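Local coordinates for aminotransferase, class I (Staphylococcus aureus, PDB 2O1B), which probably catalyses pyridoxal-phosphate-dependent transfer of an amino group between amino and keto acids, as in class I aminotransferases such as aspartate aminotransferase, at residues F90-A93 and I94-F97; V104-K108 and E109-C113. All blocks are in the same frame, centred on the assembly; numbering follows the deposited sequence. Where two conformers were deposited one is given.

Overall arrangement
Contact 1 (90-93 with 94-97) is one turn inside helix 88-102. Contact 2 (104-108 with 109-113) is the loop that follows, with a turn at D107-E111, leading into strand 112-115, an outermost strand, within this chain, of the seven-stranded sheet. The first is mostly buried and rests on apolar side chains and helical backbone bonds, with one polar pair on its more exposed flank. The second lies at the surface and is built from carboxylates that bind backbone N-H groups. The centres of contact 1 and contact 2 are about 9 Å apart. The salt bridge between K91 NZ and E109 OE1 (2.6 Å) and the packing of I94 on V112 tie helix and loop together.

Contact 1: F90-A93 and I94-F97; sequences FKQA and IVDF
F90 lays one face of its ring over the end of I94 one helical turn on, with I94 CD1 4.0 Å from F90 CE1 and displaced toward the rim of the ring. CG of F90 stands anti to the backbone N (chi1 -166°), which carries the ring down the flank of the helix where I94 follows. I94 CG1 also rests against the backbone, 3.4 Å from F90 O, the same oxygen that accepts I94 N at 3.0 Å. The equivalent bonds V95 N to K91 O, D96 N to Q92 O and F97 N to A93 O make this a regular turn of alpha-helix. On the more exposed flank, Q92 bends at chi2 (70°) and brings its amide forward to the next turn. Its NE2 donates to D96 OD1 at 2.8 Å, with the carboxylate oxygen lying in the amide plane but met from above the carboxylate's own plane; the two planes are turned 49° apart. V95 packs against this pair, its CG2 lying 3.4 Å from Q92 NE2. Beyond the turn, F90 and I94 both reach I114 of strand 112-115, F90 also meets A294 and L298 of helix 288-300, and the ring of F97 meets that of Y249 edge-to-face. The chemistry is therefore two-sided: apolar groups seat the helix between the sheet and helix 288-300, while the amide-carboxylate bond holds Q92 and D96 together on the outer side of the helix and probably stabilises the charge of D96 to some extent.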
loop_
_atom_site.group_PDB
_atom_site.type_symbol
_atom_site.label_atom_id
_atom_site.label_comp_id
_atom_site.label_asym_id
_atom_site.label_seq_id
_atom_site.Cartn_x
_atom_site.Cartn_y
_atom_site.Cartn_z
ATOM N N PHE A 90 -17.209 -0.133 -8.346
ATOM C CA PHE A 90 -16.619 -0.838 -7.191
ATOM C C PHE A 90 -17.310 -0.373 -5.918
ATOM O O PHE A 90 -17.810 -1.198 -5.149
ATOM C CB PHE A 90 -15.082 -0.659 -7.141
ATOM C CG PHE A 90 -14.342 -1.624 -6.195
ATOM C CD1 PHE A 90 -14.966 -2.734 -5.630
ATOM C CD2 PHE A 90 -12.994 -1.410 -5.901
ATOM C CE1 PHE A 90 -14.266 -3.585 -4.762
ATOM C CE2 PHE A 90 -12.283 -2.265 -5.051
ATOM C CZ PHE A 90 -12.921 -3.348 -4.480
ATOM N N LYS A 91 -17.385 0.944 -5.715
ATOM C CA LYS A 91 -18.106 1.486 -4.551
ATOM C C LYS A 91 -19.532 0.930 -4.475
ATOM O O LYS A 91 -20.044 0.629 -3.394
ATOM C CB LYS A 91 -18.155 3.014 -4.614
ATOM C CG LYS A 91 -16.796 3.701 -4.607
ATOM C CD LYS A 91 -16.993 5.201 -4.724
ATOM C CE LYS A 91 -15.671 5.939 -4.846
ATOM N NZ LYS A 91 -15.899 7.336 -5.329
ATOM N N GLN A 92 -20.159 0.799 -5.642
ATOM C CA GLN A 92 -21.513 0.286 -5.761
ATOM C C GLN A 92 -21.613 -1.214 -5.483
ATOM O O GLN A 92 -22.598 -1.664 -4.897
ATOM C CB GLN A 92 -22.084 0.613 -7.140
ATOM C CG GLN A 92 -23.554 0.257 -7.306
ATOM C CD GLN A 92 -24.479 1.159 -6.502
ATOM O OE1 GLN A 92 -24.440 2.375 -6.640
ATOM N NE2 GLN A 92 -25.330 0.562 -5.679
ATOM N N ALA A 93 -20.618 -1.987 -5.918
ATOM C CA ALA A 93 -20.613 -3.435 -5.657
ATOM C C ALA A 93 -20.466 -3.700 -4.162
ATOM O O ALA A 93 -21.011 -4.673 -3.644
ATOM C CB ALA A 93 -19.508 -4.133 -6.435
ATOM N N ILE A 94 -19.752 -2.807 -3.485
ATOM C CA ILE A 94 -19.572 -2.863 -2.040
ATOM C C ILE A 94 -20.875 -2.612 -1.285
ATOM O O ILE A 94 -21.242 -3.393 -0.403
ATOM C CB ILE A 94 -18.482 -1.864 -1.562
ATOM C CG1 ILE A 94 -17.087 -2.349 -1.989
ATOM C CG2 ILE A 94 -18.522 -1.703 -0.047
ATOM C CD1 ILE A 94 -16.000 -1.276 -1.934
ATOM N N VAL A 95 -21.572 -1.519 -1.608
ATOM C CA VAL A 95 -22.822 -1.205 -0.898
ATOM C C VAL A 95 -23.908 -2.236 -1.183
ATOM O O VAL A 95 -24.683 -2.581 -0.287
ATOM C CB VAL A 95 -23.350 0.247 -1.158
ATOM C CG1 VAL A 95 -22.263 1.283 -0.904
ATOM C CG2 VAL A 95 -23.917 0.402 -2.553
ATOM N N ASP A 96 -23.954 -2.721 -2.429
ATOM C CA ASP A 96 -24.888 -3.776 -2.838
ATOM C C ASP A 96 -24.654 -5.069 -2.063
ATOM O O ASP A 96 -25.604 -5.719 -1.624
ATOM C CB ASP A 96 -24.757 -4.085 -4.331
ATOM C CG ASP A 96 -25.332 -2.988 -5.236
ATOM O OD1 ASP A 96 -25.947 -2.009 -4.743
ATOM O OD2 ASP A 96 -25.157 -3.119 -6.467
ATOM N N PHE A 97 -23.381 -5.451 -1.930
ATOM C CA PHE A 97 -22.988 -6.631 -1.160
ATOM C C PHE A 97 -23.468 -6.483 0.282
ATOM O O PHE A 97 -24.224 -7.320 0.778
ATOM C CB PHE A 97 -21.468 -6.803 -1.245
ATOM C CG PHE A 97 -20.924 -7.986 -0.485
ATOM C CD1 PHE A 97 -20.952 -9.263 -1.040
ATOM C CD2 PHE A 97 -20.318 -7.813 0.753
ATOM C CE1 PHE A 97 -20.422 -10.363 -0.348
ATOM C CE2 PHE A 97 -19.789 -8.907 1.447
ATOM C CZ PHE A 97 -19.837 -10.182 0.886
#

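Contact 2: V104-K108 and E109-C113; sequences VTLDK and EDEVC
D107 and D110 set their carboxylates nearly parallel, the planes 15° apart and stacked, with D107 OD1 4.1 Å from D110 OD2. Two like charges this close would be costly alone, but D107 OD1 is turned to the backbone of the following residues. With CG anti to the backbone N (chi1 -179°), the D107 side chain folds over the start of the turn, and its OD1 accepts E109 N at 2.8 Å and D110 N at 2.9 Å. The two donors come from opposite faces of the carboxylate plane, E109 N nearly in line with the C-O bond and D110 N on the anti side but well out of the plane (33°). The bond to E109 N closes an Asx turn, and E111 N to D107 O closes an alpha-turn round it. E111 answers in the other direction: its chain, extended beyond CG, reaches back to D107, where OE1 takes D107 N at 2.9 Å on its anti side, somewhat out of plane. E111 OE1 also forms a salt bridge with K242. K108 and E109 slant across one another, and the salt bridge K108 NZ to E109 OE2 is long, at 3.7 Å; their stronger partners are E88 for the lysine and K91 for the glutamate, both in the first turn of helix 88-102. A water donates to K108 O and to V112 O (2.6 Å). Backbone bonds of E111 with G267 and C113 with A265 then deliver the chain from the helix into the sheet, beside antiparallel strand 263-267. Carboxylates thus take three backbone N-H groups of the turn (D107, E109 and D110), D107 O takes that of E111, and these donors and nearby lysines probably offset the negative charge gathered there.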
loop_
_atom_site.group_PDB
_atom_site.type_symbol
_atom_site.label_atom_id
_atom_site.label_comp_id
_atom_site.label_asym_id
_atom_site.label_seq_id
_atom_site.Cartn_x
_atom_site.Cartn_y
_atom_site.Cartn_z
ATOM N N VAL A 104 -27.451 -3.700 5.513
ATOM C CA VAL A 104 -26.782 -2.486 5.950
ATOM C C VAL A 104 -26.757 -1.508 4.789
ATOM O O VAL A 104 -26.210 -1.822 3.725
ATOM C CB VAL A 104 -25.327 -2.756 6.408
ATOM C CG1 VAL A 104 -24.620 -1.455 6.756
ATOM C CG2 VAL A 104 -25.294 -3.709 7.602
ATOM N N THR A 105 -27.353 -0.337 5.002
ATOM C CA THR A 105 -27.369 0.724 3.997
ATOM C C THR A 105 -26.138 1.601 4.143
ATOM O O THR A 105 -25.894 2.181 5.217
ATOM C CB THR A 105 -28.615 1.622 4.115
ATOM O OG1 THR A 105 -28.604 2.284 5.387
ATOM C CG2 THR A 105 -29.873 0.808 3.993
ATOM N N LEU A 106 -25.367 1.696 3.065
ATOM C CA LEU A 106 -24.149 2.493 3.061
ATOM C C LEU A 106 -24.135 3.507 1.932
ATOM O O LEU A 106 -24.618 3.227 0.833
ATOM C CB LEU A 106 -22.948 1.581 2.898
ATOM C CG LEU A 106 -22.776 0.525 3.968
ATOM C CD1 LEU A 106 -21.878 -0.536 3.391
ATOM C CD2 LEU A 106 -22.219 1.145 5.236
ATOM N N ASP A 107 -23.570 4.680 2.213
ATOM C CA ASP A 107 -23.369 5.710 1.195
ATOM C C ASP A 107 -22.016 5.512 0.499
ATOM O O ASP A 107 -20.983 5.396 1.158
ATOM C CB ASP A 107 -23.464 7.109 1.817
ATOM C CG ASP A 107 -23.296 8.222 0.786
ATOM O OD1 ASP A 107 -22.175 8.396 0.252
ATOM O OD2 ASP A 107 -24.289 8.925 0.514
ATOM N N LYS A 108 -22.032 5.501 -0.831
ATOM C CA LYS A 108 -20.830 5.220 -1.624
ATOM C C LYS A 108 -19.677 6.198 -1.410
ATOM O O LYS A 108 -18.512 5.810 -1.464
ATOM C CB LYS A 108 -21.165 5.183 -3.110
ATOM C CG LYS A 108 -22.097 4.079 -3.535
ATOM C CD LYS A 108 -22.141 3.979 -5.064
ATOM C CE LYS A 108 -22.932 5.117 -5.702
ATOM N NZ LYS A 108 -22.105 6.355 -5.780
ATOM N N GLU A 109 -19.989 7.464 -1.182
ATOM C CA GLU A 109 -18.950 8.451 -0.946
ATOM C C GLU A 109 -18.553 8.490 0.520
ATOM O O GLU A 109 -17.365 8.469 0.854
ATOM C CB GLU A 109 -19.409 9.839 -1.413
ATOM C CG GLU A 109 -18.822 10.317 -2.731
ATOM C CD GLU A 109 -18.662 9.219 -3.779
ATOM O OE1 GLU A 109 -17.504 8.908 -4.109
ATOM O OE2 GLU A 109 -19.679 8.673 -4.277
ATOM N N ASP A 110 -19.544 8.520 1.398
ATOM C CA ASP A 110 -19.297 8.843 2.795
ATOM C C ASP A 110 -18.833 7.654 3.624
ATOM O O ASP A 110 -18.155 7.825 4.651
ATOM C CB ASP A 110 -20.565 9.426 3.432
ATOM C CG ASP A 110 -20.930 10.806 2.890
ATOM O OD1 ASP A 110 -20.084 11.459 2.226
ATOM O OD2 ASP A 110 -22.079 11.240 3.145
ATOM N N GLU A 111 -19.240 6.458 3.210
ATOM C CA GLU A 111 -19.171 5.288 4.091
ATOM C C GLU A 111 -18.476 4.071 3.479
ATOM O O GLU A 111 -18.642 2.952 3.954
ATOM C CB GLU A 111 -20.582 4.935 4.602
ATOM C CG GLU A 111 -21.212 6.086 5.390
ATOM C CD GLU A 111 -22.655 5.862 5.802
ATOM O OE1 GLU A 111 -23.412 5.217 5.052
ATOM O OE2 GLU A 111 -23.035 6.373 6.883
ATOM N N VAL A 112 -17.671 4.307 2.444
ATOM C CA VAL A 112 -16.939 3.248 1.762
ATOM C C VAL A 112 -15.517 3.699 1.418
ATOM O O VAL A 112 -15.332 4.752 0.809
ATOM C CB VAL A 112 -17.668 2.813 0.462
ATOM C CG1 VAL A 112 -16.850 1.793 -0.277
ATOM C CG2 VAL A 112 -19.049 2.241 0.770
ATOM N N CYS A 113 -14.527 2.894 1.812
ATOM C CA CYS A 113 -13.117 3.124 1.459
ATOM C C CYS A 113 -12.503 1.812 1.012
ATOM O O CYS A 113 -12.460 0.843 1.782
ATOM C CB CYS A 113 -12.324 3.676 2.653
ATOM S SG CYS A 113 -10.564 4.012 2.309
HETATM O O HOH W 1 -15.646 6.164 -1.406
#